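Local coordinates for protein GDNF family receptor alpha-3 (Homo sapiens, PDB 2GH0) that binds the neurotrophic growth factor artemin and, once bound, leads to autophosphorylation and activation of the RET receptor, at residues 28-32 with 49-53; 65-69 with 81-85. All coordinates share one frame; numbering follows the deposited sequence.

Contact 1: residues 28-32 with 49-53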
loop_
_atom_site.group_PDB
_atom_site.type_symbol
_atom_site.label_atom_id
_atom_site.label_comp_id
_atom_site.label_asym_id
_atom_site.label_seq_id
_atom_site.Cartn_x
_atom_site.Cartn_y
_atom_site.Cartn_z
ATOM N N LEU C 28 5.681 -9.411 28.980
ATOM C CA LEU C 28 4.815 -9.918 30.098
ATOM C C LEU C 28 4.179 -8.764 30.891
ATOM O O LEU C 28 3.034 -8.871 31.374
ATOM C CB LEU C 28 5.619 -10.821 31.032
ATOM C CG LEU C 28 6.095 -12.109 30.340
ATOM C CD1 LEU C 28 7.156 -12.685 31.286
ATOM C CD2 LEU C 28 4.982 -13.105 30.206
ATOM N N ARG C 29 4.940 -7.694 31.076
ATOM C CA ARG C 29 4.436 -6.500 31.804
ATOM C C ARG C 29 3.385 -5.824 30.938
ATOM O O ARG C 29 2.333 -5.432 31.429
ATOM C CB ARG C 29 5.582 -5.508 32.078
ATOM C CG ARG C 29 5.095 -4.231 32.790
ATOM C CD ARG C 29 6.314 -3.371 33.272
ATOM N NE ARG C 29 5.883 -2.038 33.701
ATOM C CZ ARG C 29 5.771 -0.977 32.901
ATOM N NH1 ARG C 29 6.078 -1.034 31.611
ATOM N NH2 ARG C 29 5.381 0.177 33.413
ATOM N N LYS C 30 3.661 -5.700 29.641
ATOM C CA LYS C 30 2.704 -5.101 28.707
ATOM C C LYS C 30 1.388 -5.895 28.692
ATOM O O LYS C 30 0.301 -5.310 28.566
ATOM C CB LYS C 30 3.289 -5.034 27.274
ATOM C CG LYS C 30 4.066 -3.706 27.017
ATOM C CD LYS C 30 4.021 -3.272 25.525
ATOM C CE LYS C 30 4.249 -1.748 25.279
ATOM N NZ LYS C 30 5.032 -1.569 23.799
ATOM N N ALA C 31 1.509 -7.223 28.719
ATOM C CA ALA C 31 0.362 -8.110 28.736
ATOM C C ALA C 31 -0.569 -7.881 29.938
ATOM O O ALA C 31 -1.781 -7.772 29.750
ATOM C CB ALA C 31 0.815 -9.578 28.690
ATOM N N TYR C 32 -0.034 -7.797 31.171
ATOM C CA TYR C 32 -0.943 -7.563 32.286
ATOM C C TYR C 32 -1.381 -6.110 32.360
ATOM O O TYR C 32 -2.487 -5.822 32.813
ATOM C CB TYR C 32 -0.386 -8.064 33.647
ATOM C CG TYR C 32 0.545 -7.115 34.431
ATOM C CD1 TYR C 32 1.910 -7.375 34.548
ATOM C CD2 TYR C 32 0.035 -5.975 35.081
ATOM C CE1 TYR C 32 2.745 -6.516 35.292
ATOM C CE2 TYR C 32 0.826 -5.133 35.816
ATOM C CZ TYR C 32 2.189 -5.405 35.927
ATOM O OH TYR C 32 3.008 -4.542 36.657
ATOM N N GLN C 49 -3.183 -12.684 33.847
ATOM C CA GLN C 49 -1.936 -12.050 33.278
ATOM C C GLN C 49 -0.921 -11.705 34.363
ATOM O O GLN C 49 0.303 -11.750 34.129
ATOM C CB GLN C 49 -2.291 -10.827 32.413
ATOM C CG GLN C 49 -3.095 -11.203 31.147
ATOM C CD GLN C 49 -2.300 -12.223 30.314
ATOM O OE1 GLN C 49 -1.171 -11.966 29.916
ATOM N NE2 GLN C 49 -2.856 -13.398 30.135
ATOM N N LEU C 50 -1.393 -11.330 35.549
ATOM C CA LEU C 50 -0.506 -11.159 36.727
ATOM C C LEU C 50 0.189 -12.471 37.118
ATOM O O LEU C 50 1.423 -12.498 37.362
ATOM C CB LEU C 50 -1.276 -10.535 37.933
ATOM C CG LEU C 50 -1.574 -9.029 37.787
ATOM C CD1 LEU C 50 -2.562 -8.656 38.839
ATOM C CD2 LEU C 50 -0.302 -8.160 37.969
ATOM N N LEU C 51 -0.576 -13.551 37.171
ATOM C CA LEU C 51 -0.020 -14.846 37.532
ATOM C C LEU C 51 1.062 -15.254 36.547
ATOM O O LEU C 51 2.150 -15.716 36.947
ATOM C CB LEU C 51 -1.115 -15.909 37.573
ATOM C CG LEU C 51 -1.986 -15.906 38.856
ATOM C CD1 LEU C 51 -3.187 -16.769 38.575
ATOM C CD2 LEU C 51 -1.229 -16.414 40.069
ATOM N N THR C 52 0.779 -15.067 35.273
ATOM C CA THR C 52 1.765 -15.399 34.206
ATOM C C THR C 52 2.997 -14.547 34.347
ATOM O O THR C 52 4.124 -15.043 34.186
ATOM C CB THR C 52 1.155 -15.153 32.856
ATOM O OG1 THR C 52 0.036 -16.043 32.744
ATOM C CG2 THR C 52 2.145 -15.426 31.738
ATOM N N PHE C 53 2.803 -13.271 34.667
ATOM C CA PHE C 53 3.954 -12.370 34.752
ATOM C C PHE C 53 4.933 -12.881 35.807
ATOM O O PHE C 53 6.105 -12.941 35.563
ATOM C CB PHE C 53 3.553 -10.905 35.119
ATOM C CG PHE C 53 4.765 -10.011 35.324
ATOM C CD1 PHE C 53 5.408 -9.477 34.227
ATOM C CD2 PHE C 53 5.285 -9.781 36.615
ATOM C CE1 PHE C 53 6.552 -8.676 34.356
ATOM C CE2 PHE C 53 6.439 -8.991 36.804
ATOM C CZ PHE C 53 7.083 -8.443 35.643
HETATM O O HOH W 1 1.908 -11.297 31.825
#

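Contact 2: residues 65-69 with 81-85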
loop_
_atom_site.group_PDB
_atom_site.type_symbol
_atom_site.label_atom_id
_atom_site.label_comp_id
_atom_site.label_asym_id
_atom_site.label_seq_id
_atom_site.Cartn_x
_atom_site.Cartn_y
_atom_site.Cartn_z
ATOM N N LEU C 65 10.729 -4.774 39.831
ATOM C CA LEU C 65 9.534 -4.052 39.398
ATOM C C LEU C 65 8.659 -3.696 40.643
ATOM O O LEU C 65 8.136 -2.571 40.833
ATOM C CB LEU C 65 8.740 -4.971 38.450
ATOM C CG LEU C 65 7.451 -4.309 37.931
ATOM C CD1 LEU C 65 7.764 -3.077 37.067
ATOM C CD2 LEU C 65 6.482 -5.272 37.202
ATOM N N LEU C 66 8.444 -4.695 41.470
ATOM C CA LEU C 66 7.491 -4.515 42.585
ATOM C C LEU C 66 8.109 -4.091 43.893
ATOM O O LEU C 66 7.517 -3.225 44.609
ATOM C CB LEU C 66 6.735 -5.835 42.732
ATOM C CG LEU C 66 5.536 -5.787 43.718
ATOM C CD1 LEU C 66 4.580 -4.718 43.351
ATOM C CD2 LEU C 66 4.816 -7.187 43.695
ATOM N N LEU C 67 9.299 -4.609 44.222
ATOM C CA LEU C 67 9.953 -4.378 45.543
ATOM C C LEU C 67 10.942 -3.289 45.398
ATOM O O LEU C 67 12.082 -3.409 45.782
ATOM C CB LEU C 67 10.590 -5.642 46.141
ATOM C CG LEU C 67 9.631 -6.851 46.200
ATOM C CD1 LEU C 67 10.249 -8.149 46.759
ATOM C CD2 LEU C 67 8.338 -6.520 46.947
ATOM N N CYS C 68 10.456 -2.162 44.887
ATOM C CA CYS C 68 11.370 -1.059 44.518
ATOM C C CYS C 68 11.374 -0.043 45.646
ATOM O O CYS C 68 10.308 0.181 46.360
ATOM C CB CYS C 68 10.967 -0.450 43.157
ATOM S SG CYS C 68 9.213 0.036 43.068
ATOM N N PRO C 69 12.546 0.533 45.917
ATOM C CA PRO C 69 12.671 1.414 47.074
ATOM C C PRO C 69 12.213 2.862 46.792
ATOM O O PRO C 69 12.440 3.334 45.690
ATOM C CB PRO C 69 14.185 1.392 47.336
ATOM C CG PRO C 69 14.797 1.196 46.017
ATOM C CD PRO C 69 13.829 0.378 45.174
ATOM N N ARG C 81 4.579 2.430 43.118
ATOM C CA ARG C 81 4.785 1.072 43.672
ATOM C C ARG C 81 3.494 0.422 44.076
ATOM O O ARG C 81 3.261 -0.763 43.766
ATOM C CB ARG C 81 5.655 1.103 44.931
ATOM C CG ARG C 81 6.049 -0.251 45.439
ATOM C CD ARG C 81 7.140 -0.071 46.510
ATOM N NE ARG C 81 6.598 0.710 47.632
ATOM C CZ ARG C 81 7.364 1.283 48.544
ATOM N NH1 ARG C 81 8.720 1.186 48.468
ATOM N NH2 ARG C 81 6.801 1.950 49.538
ATOM N N ARG C 82 2.618 1.180 44.751
ATOM C CA ARG C 82 1.305 0.639 45.208
ATOM C C ARG C 82 0.345 0.277 44.052
ATOM O O ARG C 82 -0.583 -0.561 44.190
ATOM C CB ARG C 82 0.651 1.709 46.142
ATOM C CG ARG C 82 -0.478 1.210 46.980
ATOM C CD ARG C 82 -1.035 2.370 47.841
ATOM N NE ARG C 82 -1.594 3.478 47.099
ATOM C CZ ARG C 82 -2.787 3.423 46.507
ATOM N NH1 ARG C 82 -3.514 2.305 46.592
ATOM N NH2 ARG C 82 -3.261 4.461 45.823
ATOM N N ASN C 83 0.513 0.941 42.911
ATOM C CA ASN C 83 -0.354 0.644 41.745
ATOM C C ASN C 83 0.223 -0.198 40.643
ATOM O O ASN C 83 -0.456 -0.431 39.620
ATOM C CB ASN C 83 -0.889 1.948 41.175
ATOM C CG ASN C 83 -1.897 2.593 42.138
ATOM O OD1 ASN C 83 -3.037 2.154 42.197
ATOM N ND2 ASN C 83 -1.445 3.542 42.969
ATOM N N THR C 84 1.448 -0.656 40.873
ATOM C CA THR C 84 2.157 -1.483 39.920
ATOM C C THR C 84 1.398 -2.730 39.487
ATOM O O THR C 84 1.436 -3.056 38.289
ATOM C CB THR C 84 3.612 -1.748 40.370
ATOM O OG1 THR C 84 4.320 -0.516 40.295
ATOM C CG2 THR C 84 4.302 -2.789 39.492
ATOM N N ILE C 85 0.704 -3.425 40.416
ATOM C CA ILE C 85 -0.100 -4.596 40.046
ATOM C C ILE C 85 -1.542 -4.254 39.662
ATOM O O ILE C 85 -2.398 -5.143 39.575
ATOM C CB ILE C 85 -0.105 -5.747 41.166
ATOM C CG1 ILE C 85 -0.694 -5.319 42.546
ATOM C CG2 ILE C 85 1.298 -6.376 41.339
ATOM C CD1 ILE C 85 -0.878 -6.432 43.473
#

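Contact 1: residues 28-32 with 49-53
Y32 and F53 meet through different first torsions: in Y32 the ring is tucked between the backbone N and the carbonyl carbon (chi1 85°), while F53 swings its ring anti to the backbone N. The tyrosine thereby turns its edge to the face of the phenylalanine in a T-shaped pair, ring centroids 5.4 Å apart and planes at 73°. A methyl of L50, CD2, sits over one face of the Y32 ring, 3.8 Å from its centroid, a CH-pi contact. Farther along, the L28 CB carbon presses on F53 CD1 at 3.5 Å, and L28 CD2 reaches the T52 CG2 methyl. At the other end Q49 lays its CB beside Y32 CB, and its chain, bent at chi2, brings OE1 against the A31 methyl CB. One water ties the backbones together, donating to L28 O at 2.7 Å and to Q49 O at 2.8 Å. Beyond the pair, Y32 OH bonds to T84 O, and R29 NH2 makes a salt bridge to an acidic side chain on the chain of another protein. Over these segments the axes approach to 8.8 Å, at 167°: an antiparallel pair from helices 23-35 and 43-56, in the first GDNF/GAS1 domain of this fragment.

Contact 2: residues 65-69 with 81-85
R81 faces L66 across the contact with their CA atoms 6.3 Å apart, where helix 59-66 gives way to an inverse gamma turn centred on L67 and the chain runs on extended through C68 and P69. R81 has the largest share of the contact. Its CG stands anti to the backbone N, and a bend at chi3 (62°) folds the guanidinium back toward C68. NH1 gives a hydrogen bond to C68 O, 2.8 Å long and fairly straight at 162°; the carbonyl oxygen lies at the edge of the guanidinium, near its plane, and the nitrogen lies in the carbonyl plane. The aliphatic part of the arginine is used as well: R81 CG passes 3.4 Å from L66 O and rests 4.0 Å from C68 SG, the sulfur that is joined to C12. On the apolar side, the T84 CG2 methyl meets L65 CG at 3.8 Å, and L66 CD1 approaches I85 CG2 at 4.2 Å. T84 turns its hydroxyl back to R80 O. The R81 guanidinium also makes a cation-pi contact with F154, and M199 of helix 189-205 packs on its side chain. Thus the charged end has C68 O at its edge and F154 in cation-pi contact, while the disulfide sulfur packs on the methylene groups; the positive end would probably polarise the C68 carbonyl, and the bond to it helps fix the guanidinium's rotation.

How the contacts relate
Both contacts belong to the first GDNF/GAS1 domain, and their centres lie about 14 Å apart. Contact 1 is partly buried and lies farther from the chain centre; contact 2 is buried and nearer it. Contact 1 joins helices 23-35 and 43-56, contact 2 the ends of 59-66 and 75-83 and the chain after them, yet they touch: F53 CZ packs on L65 CD2 at 3.6 Å, and L50 CD1 lies 3.6 Å from I85 O. Contact 1 is aromatic and aliphatic, with a water joining its backbones, whereas contact 2 instead combines aliphatic packing with a direct arginine-to-carbonyl bond beside a disulfide. Both also reach the chain of another protein, through R29 and Y32 and through T84.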